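PDB 4WY5: esterase from Rhizomucor miehei, which probably hydrolyses carboxylic ester bonds, acting as a carboxylesterase with the alpha/beta hydrolase fold. Local coordinates for residues F85-G90 with V117-S122; A162-S167 with I189-A194; T185-Y190 with N309-H314; Y211-E216 with S261-D266; L255-E260 with V285-A290. All blocks are in the same frame, centred on the assembly; numbering follows the deposited sequence.

Contact 1: residues F85-G90 with V117-S122; sequences FLHGGG and VDYSLS
Leu-86 and Val-117, at the ends of neighbouring parallel strands, have their CA atoms 6.2 Å apart, and the last direct backbone link is a weak bond from Val-117 N to Phe-85 O at 3.5 Å. Beyond it a water takes over, donating to Phe-85 O and Val-117 O and accepting from His-87 N. Leu-86 CD2 lies alongside Val-117 CB, 4.1 Å away. The main side-chain meeting is His-87 against Tyr-119. Their rings form an offset stack, centroids 4.8 Å apart and planes at 21°, with Tyr-119 CE2 over one face of the imidazole, near its rim. With CG tucked between backbone N and carbonyl carbon (chi1 60°), the Tyr-119 ring stands up toward 85-90, which lets its OH donate to His-87 O at 2.8 Å, almost in line with the carbonyl. Leu-121 CD2 comes up to the imidazole edge at CE1. Both imidazole nitrogens have partners, which should hold the ring's rotation: ND1 donates to Gly-88 O at 2.7 Å, and NE2 meets, in the ring plane, a water at 2.9 Å that also lies close to Asp-118 OD1 and Tyr-119 O. Phe-116 adds a nearly parallel ring beside His-87. His-87 to Gly-90 spell HGGG, the sequence that in the hormone-sensitive lipase family shapes the oxyanion hole, and the buried histidine held here is consistent with that motif.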
# COMPACT_ATOMS: atom_id res chain seq x y z
N PHE A 85 2.30 18.78 -8.99
CA PHE A 85 1.49 18.56 -7.78
C PHE A 85 0.26 19.48 -7.67
O PHE A 85 0.36 20.71 -7.71
CB PHE A 85 2.35 18.71 -6.52
CG PHE A 85 1.67 18.20 -5.27
CD1 PHE A 85 1.79 16.88 -4.90
CD2 PHE A 85 0.87 19.04 -4.51
CE1 PHE A 85 1.16 16.41 -3.78
CE2 PHE A 85 0.22 18.57 -3.39
CZ PHE A 85 0.37 17.25 -3.02
N LEU A 86 -0.89 18.84 -7.49
CA LEU A 86 -2.19 19.52 -7.48
C LEU A 86 -2.85 19.36 -6.11
O LEU A 86 -3.28 18.25 -5.76
CB LEU A 86 -3.07 18.92 -8.57
CG LEU A 86 -2.31 18.78 -9.89
CD1 LEU A 86 -3.09 18.00 -10.96
CD2 LEU A 86 -1.94 20.17 -10.40
N HIS A 87 -2.96 20.45 -5.36
CA HIS A 87 -3.42 20.38 -3.96
C HIS A 87 -4.94 20.25 -3.80
O HIS A 87 -5.70 20.73 -4.63
CB HIS A 87 -2.95 21.62 -3.18
CG HIS A 87 -3.68 22.88 -3.55
ND1 HIS A 87 -4.89 23.22 -2.98
CD2 HIS A 87 -3.36 23.87 -4.41
CE1 HIS A 87 -5.29 24.38 -3.50
NE2 HIS A 87 -4.38 24.80 -4.35
N GLY A 88 -5.36 19.67 -2.68
CA GLY A 88 -6.77 19.57 -2.34
C GLY A 88 -7.33 20.79 -1.60
O GLY A 88 -6.67 21.83 -1.49
N GLY A 89 -8.57 20.67 -1.09
CA GLY A 89 -9.24 21.76 -0.42
C GLY A 89 -10.67 21.99 -0.92
O GLY A 89 -11.23 23.08 -0.74
N GLY A 90 -11.24 20.99 -1.57
CA GLY A 90 -12.64 21.02 -1.97
C GLY A 90 -12.93 21.90 -3.18
O GLY A 90 -14.11 22.15 -3.51
N VAL A 117 1.14 23.91 -8.86
CA VAL A 117 0.28 24.77 -9.68
C VAL A 117 -0.81 25.44 -8.85
O VAL A 117 -1.74 24.78 -8.37
CB VAL A 117 -0.40 23.98 -10.82
CG1 VAL A 117 -1.27 24.91 -11.64
CG2 VAL A 117 0.66 23.32 -11.69
N ASP A 118 -0.70 26.75 -8.70
CA ASP A 118 -1.64 27.54 -7.90
C ASP A 118 -2.86 27.90 -8.77
O ASP A 118 -3.00 29.03 -9.27
CB ASP A 118 -0.94 28.79 -7.34
CG ASP A 118 -1.81 29.56 -6.33
OD1 ASP A 118 -2.86 29.04 -5.86
OD2 ASP A 118 -1.41 30.69 -5.98
N TYR A 119 -3.74 26.91 -8.95
CA TYR A 119 -4.85 27.03 -9.89
C TYR A 119 -5.95 27.94 -9.34
O TYR A 119 -5.96 28.28 -8.15
CB TYR A 119 -5.41 25.63 -10.23
CG TYR A 119 -5.94 24.81 -9.06
CD1 TYR A 119 -7.27 24.89 -8.68
CD2 TYR A 119 -5.11 23.92 -8.36
CE1 TYR A 119 -7.77 24.13 -7.63
CE2 TYR A 119 -5.59 23.17 -7.31
CZ TYR A 119 -6.93 23.27 -6.95
OH TYR A 119 -7.45 22.53 -5.91
N SER A 120 -6.87 28.36 -10.21
CA SER A 120 -7.94 29.27 -9.80
C SER A 120 -8.98 28.53 -8.95
O SER A 120 -9.49 27.48 -9.37
CB SER A 120 -8.60 29.92 -11.02
OG SER A 120 -7.65 30.63 -11.82
N LEU A 121 -9.28 29.07 -7.77
CA LEU A 121 -10.22 28.42 -6.84
C LEU A 121 -11.70 28.77 -7.09
O LEU A 121 -12.01 29.82 -7.66
CB LEU A 121 -9.88 28.78 -5.39
CG LEU A 121 -8.46 28.49 -4.86
CD1 LEU A 121 -8.26 29.11 -3.48
CD2 LEU A 121 -8.19 27.00 -4.81
N SER A 122 -12.60 27.88 -6.67
CA SER A 122 -14.05 28.10 -6.70
C SER A 122 -14.52 28.75 -5.39
O SER A 122 -13.91 28.52 -4.33
CB SER A 122 -14.79 26.78 -6.92
OG SER A 122 -14.50 26.22 -8.20
O HOH W 1 -1.38 22.57 -6.52
O HOH W 2 -4.75 27.19 -6.00

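Contact 2: residues A162-S167 with I189-A194; sequences AGATLS and IYPATA
Thr-165 supplies the polar link, its OG1 donating to Ala-192 O at 2.6 Å. The hydroxyl comes in the carbonyl plane, on a lone pair, with a C=O...OG1 angle of 124°. Its chi1 of -70° sets OG1 opposite the carbonyl carbon, on the flank of the helix that the loop passes; Ala-192 CB rests 3.7 Å from Thr-165 OG1.

The apolar part belongs to Ala-164, whose CB points straight at the loop. It packs on Pro-191 CB at 3.7 Å and sits 3.4 Å from Ile-189 O. With so small a side chain between them, the backbones come close, 4.8 Å from Ala-164 CA to Pro-191 CA.

Within the helix, Gly-163 O takes two bonds from Ser-167, OG and N arriving from opposite faces of its plane. Tyr-190 turns away from the helix, its OH held by Ile-295 N and its ring meeting that of His-292.

The helix starts just after Ser-161, the probable nucleophile of a GxSxG elbow that includes Gly-163. Thr-165 spends its hydroxyl hydrogen on Ala-192 O, so the loop backbone satisfies a buried side-chain donor, while Ala-164 lets helix and loop approach closely.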
# COMPACT_ATOMS: atom_id res chain seq x y z
N ALA A 162 -9.61 16.87 -3.94
CA ALA A 162 -9.94 17.59 -5.17
C ALA A 162 -8.75 17.65 -6.14
O ALA A 162 -8.95 17.73 -7.35
CB ALA A 162 -10.43 19.01 -4.85
N GLY A 163 -7.53 17.60 -5.62
CA GLY A 163 -6.35 17.55 -6.47
C GLY A 163 -6.22 16.19 -7.15
O GLY A 163 -5.67 16.09 -8.26
N ALA A 164 -6.72 15.15 -6.49
CA ALA A 164 -6.72 13.82 -7.08
C ALA A 164 -7.72 13.75 -8.23
O ALA A 164 -7.46 13.16 -9.28
CB ALA A 164 -7.04 12.77 -6.03
N THR A 165 -8.87 14.39 -8.05
CA THR A 165 -9.86 14.50 -9.12
C THR A 165 -9.24 15.25 -10.33
O THR A 165 -9.34 14.77 -11.47
CB THR A 165 -11.16 15.19 -8.60
OG1 THR A 165 -11.85 14.30 -7.70
CG2 THR A 165 -12.10 15.54 -9.74
N LEU A 166 -8.54 16.35 -10.09
CA LEU A 166 -7.89 17.08 -11.18
C LEU A 166 -6.78 16.28 -11.88
O LEU A 166 -6.64 16.36 -13.11
CB LEU A 166 -7.32 18.40 -10.67
CG LEU A 166 -8.36 19.47 -10.32
CD1 LEU A 166 -7.71 20.64 -9.56
CD2 LEU A 166 -9.15 19.97 -11.56
N SER A 167 -5.98 15.53 -11.13
CA SER A 167 -4.96 14.67 -11.75
C SER A 167 -5.59 13.71 -12.75
O SER A 167 -5.08 13.50 -13.86
CB SER A 167 -4.18 13.87 -10.71
OG SER A 167 -3.46 14.71 -9.83
N ILE A 189 -4.86 10.35 -4.66
CA ILE A 189 -5.04 10.15 -3.21
C ILE A 189 -6.46 10.55 -2.77
O ILE A 189 -6.80 11.74 -2.78
CB ILE A 189 -3.97 10.96 -2.39
CG1 ILE A 189 -2.55 10.66 -2.91
CG2 ILE A 189 -4.02 10.64 -0.91
CD1 ILE A 189 -1.54 11.72 -2.54
N TYR A 190 -7.27 9.55 -2.41
CA TYR A 190 -8.72 9.70 -2.14
C TYR A 190 -9.48 10.73 -3.03
O TYR A 190 -9.94 11.76 -2.54
CB TYR A 190 -8.98 10.03 -0.63
CG TYR A 190 -7.98 10.94 0.10
CD1 TYR A 190 -7.94 12.32 -0.13
CD2 TYR A 190 -7.12 10.42 1.07
CE1 TYR A 190 -7.03 13.15 0.55
CE2 TYR A 190 -6.21 11.25 1.77
CZ TYR A 190 -6.17 12.61 1.50
OH TYR A 190 -5.27 13.44 2.18
N PRO A 191 -9.64 10.43 -4.34
CA PRO A 191 -10.38 11.31 -5.26
C PRO A 191 -11.90 11.28 -5.07
O PRO A 191 -12.43 10.38 -4.42
CB PRO A 191 -10.06 10.73 -6.65
CG PRO A 191 -9.86 9.26 -6.38
CD PRO A 191 -9.15 9.21 -5.03
N ALA A 192 -12.59 12.28 -5.63
CA ALA A 192 -14.05 12.32 -5.73
C ALA A 192 -14.44 12.05 -7.17
O ALA A 192 -13.83 12.61 -8.08
CB ALA A 192 -14.57 13.69 -5.29
N THR A 193 -15.43 11.17 -7.39
CA THR A 193 -15.78 10.76 -8.76
C THR A 193 -17.28 10.74 -9.16
O THR A 193 -17.60 10.73 -10.36
CB THR A 193 -15.26 9.34 -9.05
OG1 THR A 193 -15.98 8.39 -8.26
CG2 THR A 193 -13.76 9.24 -8.78
N ALA A 194 -18.19 10.73 -8.18
CA ALA A 194 -19.61 10.37 -8.43
C ALA A 194 -20.56 11.50 -8.87
O ALA A 194 -20.49 12.63 -8.36
CB ALA A 194 -20.19 9.72 -7.19

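Contact 3: residues T185-Y190 with N309-H314; sequences TQVLIY and NTIVAH
Ile-311 lays its CD1 over two branched side chains of the strand, 3.9 Å from Ile-189 CD1 and 4.2 Å from Val-187 CG1. The Ile-311 chain is extended at chi2 and drops from the helix toward the sheet, meeting Ile-189 at about a right angle. Strand 185-189 and helix segment 309-314 run antiparallel, 171° between their directions, with axes 10.8 Å apart at closest approach; the facing side chains meet in that layer, with Phe-257 of strand 254-259 also packing on Ile-311. One helical turn further on, His-314 continues the same row. Its CG stands opposite the backbone N (chi1 165°), which carries the imidazole out to the start of the strand, head-on to Thr-185. CD2 touches Val-187 CG2 at 4.1 Å, while NE2 donates to Thr-185 OG1 at 2.9 Å, the oxygen lying at the ring edge and 8° out of its plane. Thr-185 OG1 is in turn bonded to Pro-253 O, at the entry to the next strand. On another side of the helix, Asn-309 ND2 bonds Asp-317 OD1 of the second subunit, and Thr-310 packs on Thr-310 of that subunit. The bond to the threonine means that His-314 carries a proton on NE2. Since a carbonyl oxygen only accepts, the hydroxyl must point its own hydrogen at Pro-253 O, a one-way polar link at the edge of an otherwise apolar helix-on-sheet interface.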
# COMPACT_ATOMS: atom_id res chain seq x y z
N THR A 185 2.73 8.76 -15.36
CA THR A 185 1.94 8.11 -14.29
C THR A 185 1.02 9.14 -13.58
O THR A 185 1.30 10.34 -13.58
CB THR A 185 2.88 7.39 -13.24
OG1 THR A 185 2.11 6.51 -12.40
CG2 THR A 185 3.64 8.38 -12.39
N GLN A 186 -0.11 8.66 -13.06
CA GLN A 186 -1.03 9.47 -12.28
C GLN A 186 -1.14 8.89 -10.85
O GLN A 186 -1.35 7.68 -10.68
CB GLN A 186 -2.43 9.52 -12.94
CG GLN A 186 -3.05 8.13 -13.31
CD GLN A 186 -4.45 8.22 -13.97
OE1 GLN A 186 -5.31 9.01 -13.56
NE2 GLN A 186 -4.66 7.40 -15.01
N VAL A 187 -0.98 9.74 -9.83
CA VAL A 187 -1.09 9.33 -8.42
C VAL A 187 -2.32 9.98 -7.80
O VAL A 187 -2.42 11.22 -7.72
CB VAL A 187 0.19 9.69 -7.60
CG1 VAL A 187 0.02 9.31 -6.14
CG2 VAL A 187 1.45 9.02 -8.19
N LEU A 188 -3.28 9.16 -7.38
CA LEU A 188 -4.61 9.66 -7.00
C LEU A 188 -4.92 9.34 -5.53
O LEU A 188 -5.22 8.19 -5.20
CB LEU A 188 -5.69 9.04 -7.91
CG LEU A 188 -5.40 8.93 -9.43
CD1 LEU A 188 -6.52 8.21 -10.21
CD2 LEU A 188 -5.10 10.29 -10.10
N ILE A 189 -4.86 10.35 -4.66
CA ILE A 189 -5.04 10.15 -3.21
C ILE A 189 -6.46 10.55 -2.77
O ILE A 189 -6.80 11.74 -2.78
CB ILE A 189 -3.97 10.96 -2.39
CG1 ILE A 189 -2.55 10.66 -2.91
CG2 ILE A 189 -4.02 10.64 -0.91
CD1 ILE A 189 -1.54 11.72 -2.54
N TYR A 190 -7.27 9.55 -2.41
CA TYR A 190 -8.72 9.70 -2.14
C TYR A 190 -9.48 10.73 -3.03
O TYR A 190 -9.94 11.76 -2.54
CB TYR A 190 -8.98 10.03 -0.63
CG TYR A 190 -7.98 10.94 0.10
CD1 TYR A 190 -7.94 12.32 -0.13
CD2 TYR A 190 -7.12 10.42 1.07
CE1 TYR A 190 -7.03 13.15 0.55
CE2 TYR A 190 -6.21 11.25 1.77
CZ TYR A 190 -6.17 12.61 1.50
OH TYR A 190 -5.27 13.44 2.18
N ASN A 309 6.19 7.02 1.87
CA ASN A 309 7.20 6.08 1.38
C ASN A 309 6.75 5.25 0.17
O ASN A 309 7.54 4.96 -0.72
CB ASN A 309 7.63 5.11 2.50
CG ASN A 309 8.43 5.79 3.59
OD1 ASN A 309 8.84 6.94 3.45
ND2 ASN A 309 8.69 5.06 4.69
N THR A 310 5.47 4.87 0.15
CA THR A 310 4.94 4.01 -0.90
C THR A 310 4.80 4.76 -2.24
O THR A 310 5.09 4.21 -3.30
CB THR A 310 3.57 3.41 -0.45
OG1 THR A 310 3.77 2.63 0.74
CG2 THR A 310 2.98 2.53 -1.53
N ILE A 311 4.34 6.01 -2.18
CA ILE A 311 4.35 6.90 -3.34
C ILE A 311 5.78 7.11 -3.87
O ILE A 311 6.03 6.99 -5.08
CB ILE A 311 3.75 8.29 -3.01
CG1 ILE A 311 2.25 8.19 -2.69
CG2 ILE A 311 3.96 9.27 -4.17
CD1 ILE A 311 1.64 9.54 -2.27
N VAL A 312 6.72 7.37 -2.97
CA VAL A 312 8.10 7.62 -3.39
C VAL A 312 8.67 6.42 -4.15
O VAL A 312 9.33 6.59 -5.18
CB VAL A 312 9.01 7.96 -2.17
CG1 VAL A 312 10.50 7.86 -2.52
CG2 VAL A 312 8.68 9.36 -1.65
N ALA A 313 8.39 5.20 -3.68
CA ALA A 313 8.93 4.01 -4.33
C ALA A 313 8.28 3.77 -5.71
O ALA A 313 8.95 3.28 -6.62
CB ALA A 313 8.75 2.79 -3.44
N HIS A 314 7.01 4.13 -5.85
CA HIS A 314 6.29 4.01 -7.13
C HIS A 314 6.81 5.01 -8.16
O HIS A 314 6.97 4.67 -9.34
CB HIS A 314 4.77 4.22 -6.93
CG HIS A 314 4.03 4.46 -8.21
ND1 HIS A 314 3.59 3.43 -9.02
CD2 HIS A 314 3.67 5.61 -8.83
CE1 HIS A 314 2.98 3.94 -10.08
NE2 HIS A 314 3.01 5.26 -9.99

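Contact 4: residues Y211-E216 with S261-D266; sequences YILSAE and SDVLRD
Leu-213 reaches Val-263 and Leu-264 because CG is trans to the backbone N (chi1 168°) and, with chi2 at 67°, CD1 is turned aside while CD2 continues the extended line of the chain into the turn. There CD2 sits 3.9 Å from Val-263 CG2 and 4.0 Å from Leu-264 CD1, crossing each side chain at about a right angle. Tyr-211 brings CE2 to 4.1 Å from Ser-261 CB.

Polar links between the segments run through water. One water joins Tyr-211 OH (2.6 Å) to Ser-261 OG, to which it donates; another donates to Leu-213 O and accepts from Val-263 N at 2.8 Å.

The second segment is shaped by Asp-262, which opens a type I turn. Its OD1 takes the N-H of Leu-264 at 3.0 Å from well above the carboxylate plane, 60° out of it. OD2 is bonded to His-292 ND1, as expected of the acid in a Ser-His-Asp triad, so the capping bond probably steadies a catalytic carboxylate.

Both segments run into helices: Ser-214 is the N-cap of helix 215-225, bonding Asp-217 N, while 261-266 leads from strand 254-259 into helix 265-277. Helix 201-206 lies against both, Phe-206 meeting Tyr-211 edge-to-face and touching Ser-261.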
# COMPACT_ATOMS: atom_id res chain seq x y z
N TYR A 211 -17.84 12.38 11.16
CA TYR A 211 -16.49 12.25 10.60
C TYR A 211 -16.10 13.52 9.86
O TYR A 211 -16.98 14.30 9.46
CB TYR A 211 -16.40 11.03 9.66
CG TYR A 211 -16.57 9.69 10.36
CD1 TYR A 211 -17.85 9.16 10.59
CD2 TYR A 211 -15.47 8.97 10.81
CE1 TYR A 211 -18.01 7.94 11.23
CE2 TYR A 211 -15.62 7.74 11.45
CZ TYR A 211 -16.89 7.24 11.66
OH TYR A 211 -17.05 6.03 12.30
N ILE A 212 -14.80 13.72 9.63
CA ILE A 212 -14.30 15.02 9.16
C ILE A 212 -14.92 15.52 7.84
O ILE A 212 -15.11 16.73 7.68
CB ILE A 212 -12.71 15.03 9.06
CG1 ILE A 212 -12.20 16.38 8.56
CG2 ILE A 212 -12.17 13.90 8.21
CD1 ILE A 212 -10.79 16.34 7.97
N LEU A 213 -15.26 14.65 6.89
CA LEU A 213 -15.95 15.13 5.68
C LEU A 213 -17.41 14.63 5.59
O LEU A 213 -17.66 13.48 5.24
CB LEU A 213 -15.17 14.72 4.42
CG LEU A 213 -15.87 14.90 3.07
CD1 LEU A 213 -16.10 16.35 2.73
CD2 LEU A 213 -15.12 14.18 1.95
N SER A 214 -18.37 15.51 5.86
CA SER A 214 -19.80 15.16 5.90
C SER A 214 -20.55 15.25 4.56
O SER A 214 -20.10 15.90 3.62
CB SER A 214 -20.51 16.05 6.92
OG SER A 214 -20.73 17.34 6.38
N ALA A 215 -21.71 14.61 4.49
CA ALA A 215 -22.57 14.75 3.32
C ALA A 215 -22.97 16.23 3.10
O ALA A 215 -23.14 16.67 1.97
CB ALA A 215 -23.81 13.89 3.47
N GLU A 216 -23.07 16.97 4.20
CA GLU A 216 -23.37 18.41 4.19
C GLU A 216 -22.21 19.24 3.63
O GLU A 216 -22.42 20.20 2.87
CB GLU A 216 -23.71 18.87 5.61
CG GLU A 216 -24.48 20.19 5.71
CD GLU A 216 -24.22 20.93 7.03
OE1 GLU A 216 -23.07 20.88 7.54
OE2 GLU A 216 -25.17 21.55 7.57
N SER A 261 -12.42 5.03 6.49
CA SER A 261 -13.56 5.75 7.05
C SER A 261 -13.75 7.09 6.32
O SER A 261 -13.37 8.15 6.83
CB SER A 261 -13.37 5.99 8.55
OG SER A 261 -13.44 4.76 9.28
N ASP A 262 -14.38 7.01 5.15
CA ASP A 262 -14.45 8.14 4.22
C ASP A 262 -15.62 7.93 3.27
O ASP A 262 -15.67 6.91 2.57
CB ASP A 262 -13.11 8.25 3.45
CG ASP A 262 -13.07 9.43 2.47
OD1 ASP A 262 -14.11 10.11 2.29
OD2 ASP A 262 -11.99 9.66 1.86
N VAL A 263 -16.54 8.91 3.20
CA VAL A 263 -17.72 8.82 2.32
C VAL A 263 -17.36 8.54 0.85
O VAL A 263 -18.10 7.84 0.16
CB VAL A 263 -18.62 10.10 2.36
CG1 VAL A 263 -19.26 10.27 3.71
CG2 VAL A 263 -17.83 11.35 2.00
N LEU A 264 -16.22 9.07 0.41
CA LEU A 264 -15.75 8.91 -0.98
C LEU A 264 -15.05 7.57 -1.25
O LEU A 264 -14.55 7.34 -2.36
CB LEU A 264 -14.80 10.05 -1.36
CG LEU A 264 -15.29 11.51 -1.25
CD1 LEU A 264 -14.16 12.48 -1.59
CD2 LEU A 264 -16.49 11.74 -2.17
N ARG A 265 -15.02 6.69 -0.26
CA ARG A 265 -14.22 5.46 -0.35
C ARG A 265 -14.59 4.56 -1.52
O ARG A 265 -13.74 4.23 -2.36
CB ARG A 265 -14.36 4.67 0.96
CG ARG A 265 -13.54 3.41 1.02
CD ARG A 265 -13.84 2.66 2.31
NE ARG A 265 -15.06 1.86 2.21
CZ ARG A 265 -15.68 1.30 3.24
NH1 ARG A 265 -15.20 1.46 4.47
NH2 ARG A 265 -16.78 0.58 3.05
N ASP A 266 -15.87 4.20 -1.58
CA ASP A 266 -16.34 3.18 -2.50
C ASP A 266 -16.34 3.68 -3.94
O ASP A 266 -16.14 2.91 -4.87
CB ASP A 266 -17.76 2.71 -2.11
CG ASP A 266 -17.82 1.98 -0.77
OD1 ASP A 266 -16.76 1.67 -0.20
OD2 ASP A 266 -18.95 1.72 -0.29
O HOH W 3 -15.12 4.44 11.50
O HOH W 4 -16.39 10.91 5.16

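Contact 5: residues L255-E260 with V285-A290; sequences LLFTAE and VRVLGA. With SO4 (sulfate ion), chain C.
Thr-258 and Arg-286 pair as neighbours in two parallel strands, the two ends of a beta-alpha-beta unit whose helix is 265-277. The backbone bonds alternate in the parallel manner: Val-285 N to Leu-256 O, Thr-258 N to Val-285 O at 3.0 Å, Val-287 N to Thr-258 O at 2.9 Å and Glu-260 N to Val-287 O. The segment axes come within 4.7 Å at an angle of 35°.

The face carrying Phe-257, Val-285 and Val-287 is packed with apolar side chains. Phe-257 and Val-285 lie side by side, CD1 to CG2 at 3.7 Å, and Val-287 CG2 approaches the edge of the same ring; helix 302-319 lies over this face. On the other face, Thr-258 CG2 rides along Arg-286 CG at 3.6 Å.

Polar side chains gather where the strands end. Glu-260, extended with chi1 -179°, brings OE1 to Gly-289 N at 3.2 Å, within the type II turn from Val-287 to Ala-290; the N-H comes from above the carboxylate plane. A water donates to Glu-260 OE2 and accepts from Arg-286 NH1. Arg-286 NE forms a salt bridge with Glu-269.

Residues 285-287 also pair antiparallel with a strand of the second subunit, continuing the sheet. A sulfate, probably from the crystallisation liquor, is bonded to Arg-286 of both subunits; here NH1 donates to its O1 at 2.9 Å, nearly straight at 170°.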
# COMPACT_ATOMS: atom_id res chain seq x y z
N LEU A 255 -1.70 4.86 -9.61
CA LEU A 255 -1.60 4.43 -8.21
C LEU A 255 -2.72 5.11 -7.45
O LEU A 255 -2.81 6.34 -7.46
CB LEU A 255 -0.22 4.76 -7.61
CG LEU A 255 0.00 4.52 -6.11
CD1 LEU A 255 -0.13 3.02 -5.70
CD2 LEU A 255 1.33 5.10 -5.65
N LEU A 256 -3.62 4.34 -6.83
CA LEU A 256 -4.76 4.94 -6.15
C LEU A 256 -4.86 4.55 -4.67
O LEU A 256 -4.72 3.38 -4.32
CB LEU A 256 -6.05 4.58 -6.88
CG LEU A 256 -7.35 5.28 -6.50
CD1 LEU A 256 -8.27 5.26 -7.70
CD2 LEU A 256 -8.06 4.57 -5.36
N PHE A 257 -5.05 5.55 -3.81
CA PHE A 257 -5.26 5.33 -2.37
C PHE A 257 -6.69 5.68 -2.02
O PHE A 257 -7.23 6.69 -2.51
CB PHE A 257 -4.33 6.16 -1.50
CG PHE A 257 -2.86 5.83 -1.65
CD1 PHE A 257 -2.25 4.91 -0.79
CD2 PHE A 257 -2.10 6.43 -2.64
CE1 PHE A 257 -0.90 4.61 -0.91
CE2 PHE A 257 -0.74 6.13 -2.78
CZ PHE A 257 -0.14 5.22 -1.91
N THR A 258 -7.27 4.87 -1.14
CA THR A 258 -8.60 5.11 -0.62
C THR A 258 -8.53 5.08 0.92
O THR A 258 -7.64 4.42 1.48
CB THR A 258 -9.58 4.07 -1.19
OG1 THR A 258 -10.60 4.73 -1.94
CG2 THR A 258 -10.16 3.20 -0.11
N ALA A 259 -9.41 5.80 1.61
CA ALA A 259 -9.40 5.79 3.08
C ALA A 259 -10.58 4.99 3.65
O ALA A 259 -11.70 5.11 3.17
CB ALA A 259 -9.42 7.22 3.63
N GLU A 260 -10.32 4.16 4.67
CA GLU A 260 -11.34 3.25 5.19
C GLU A 260 -12.60 3.96 5.71
O GLU A 260 -13.71 3.53 5.41
CB GLU A 260 -10.78 2.35 6.32
CG GLU A 260 -11.85 1.38 6.87
CD GLU A 260 -11.34 0.42 7.94
OE1 GLU A 260 -10.62 0.90 8.86
OE2 GLU A 260 -11.67 -0.79 7.88
N VAL A 285 -5.17 0.47 -3.25
CA VAL A 285 -5.27 -0.05 -1.88
C VAL A 285 -6.25 0.77 -1.03
O VAL A 285 -6.38 1.98 -1.23
CB VAL A 285 -3.88 -0.05 -1.13
CG1 VAL A 285 -2.93 -1.06 -1.73
CG2 VAL A 285 -3.25 1.35 -1.12
N ARG A 286 -6.93 0.09 -0.09
CA ARG A 286 -7.71 0.73 0.97
C ARG A 286 -6.86 0.81 2.24
O ARG A 286 -6.37 -0.22 2.73
CB ARG A 286 -9.03 -0.02 1.27
CG ARG A 286 -9.89 0.61 2.39
CD ARG A 286 -11.07 -0.28 2.83
NE ARG A 286 -12.05 -0.42 1.76
CZ ARG A 286 -13.24 -1.01 1.88
NH1 ARG A 286 -13.62 -1.54 3.03
NH2 ARG A 286 -14.05 -1.05 0.82
N VAL A 287 -6.69 2.02 2.79
CA VAL A 287 -5.84 2.22 3.99
C VAL A 287 -6.65 2.10 5.29
O VAL A 287 -7.56 2.90 5.54
CB VAL A 287 -5.16 3.59 4.00
CG1 VAL A 287 -4.16 3.70 5.18
CG2 VAL A 287 -4.48 3.85 2.67
N LEU A 288 -6.31 1.12 6.12
CA LEU A 288 -7.05 0.86 7.36
C LEU A 288 -6.75 1.86 8.48
O LEU A 288 -5.60 2.23 8.72
CB LEU A 288 -6.75 -0.56 7.87
CG LEU A 288 -7.64 -1.74 7.43
CD1 LEU A 288 -8.07 -1.69 5.98
CD2 LEU A 288 -6.95 -3.06 7.70
N GLY A 289 -7.81 2.29 9.17
CA GLY A 289 -7.70 3.22 10.29
C GLY A 289 -7.70 4.70 9.94
O GLY A 289 -7.58 5.55 10.84
N ALA A 290 -7.79 5.03 8.65
CA ALA A 290 -7.63 6.42 8.22
C ALA A 290 -8.95 7.09 7.83
O ALA A 290 -9.94 6.42 7.53
CB ALA A 290 -6.65 6.51 7.04
S SO4 C . -16.62 -3.99 3.05
O1 SO4 C . -16.23 -2.65 3.51
O2 SO4 C . -16.31 -4.11 1.61
O3 SO4 C . -15.85 -4.97 3.83
O4 SO4 C . -18.06 -4.21 3.27
O HOH W 5 -11.98 -2.43 5.61

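Overall arrangement
Contacts 1, 3 and 5 reach the same central sheet. Contact 2 touches both 1 and 3: Leu-86 CD1 lies 3.5 Å from Ser-167 OG, and residues 189-190 are shared with contact 3. The probable catalytic machinery is spread over several of them, with the HGGG loop in contact 1, the elbow helix in contact 2 and Asp-262 in contact 4. Contacts 4 and 5 meet directly, Arg-265 NH1 lying 2.7 Å from Glu-260 O. Contacts 3 and 5 join adjacent strands, Leu-188 N to Leu-255 O at 2.9 Å, and both touch the second subunit. The centres of contacts 1 and 5 are about 22 Å apart, from the probable oxyanion-hole loop to the subunit interface.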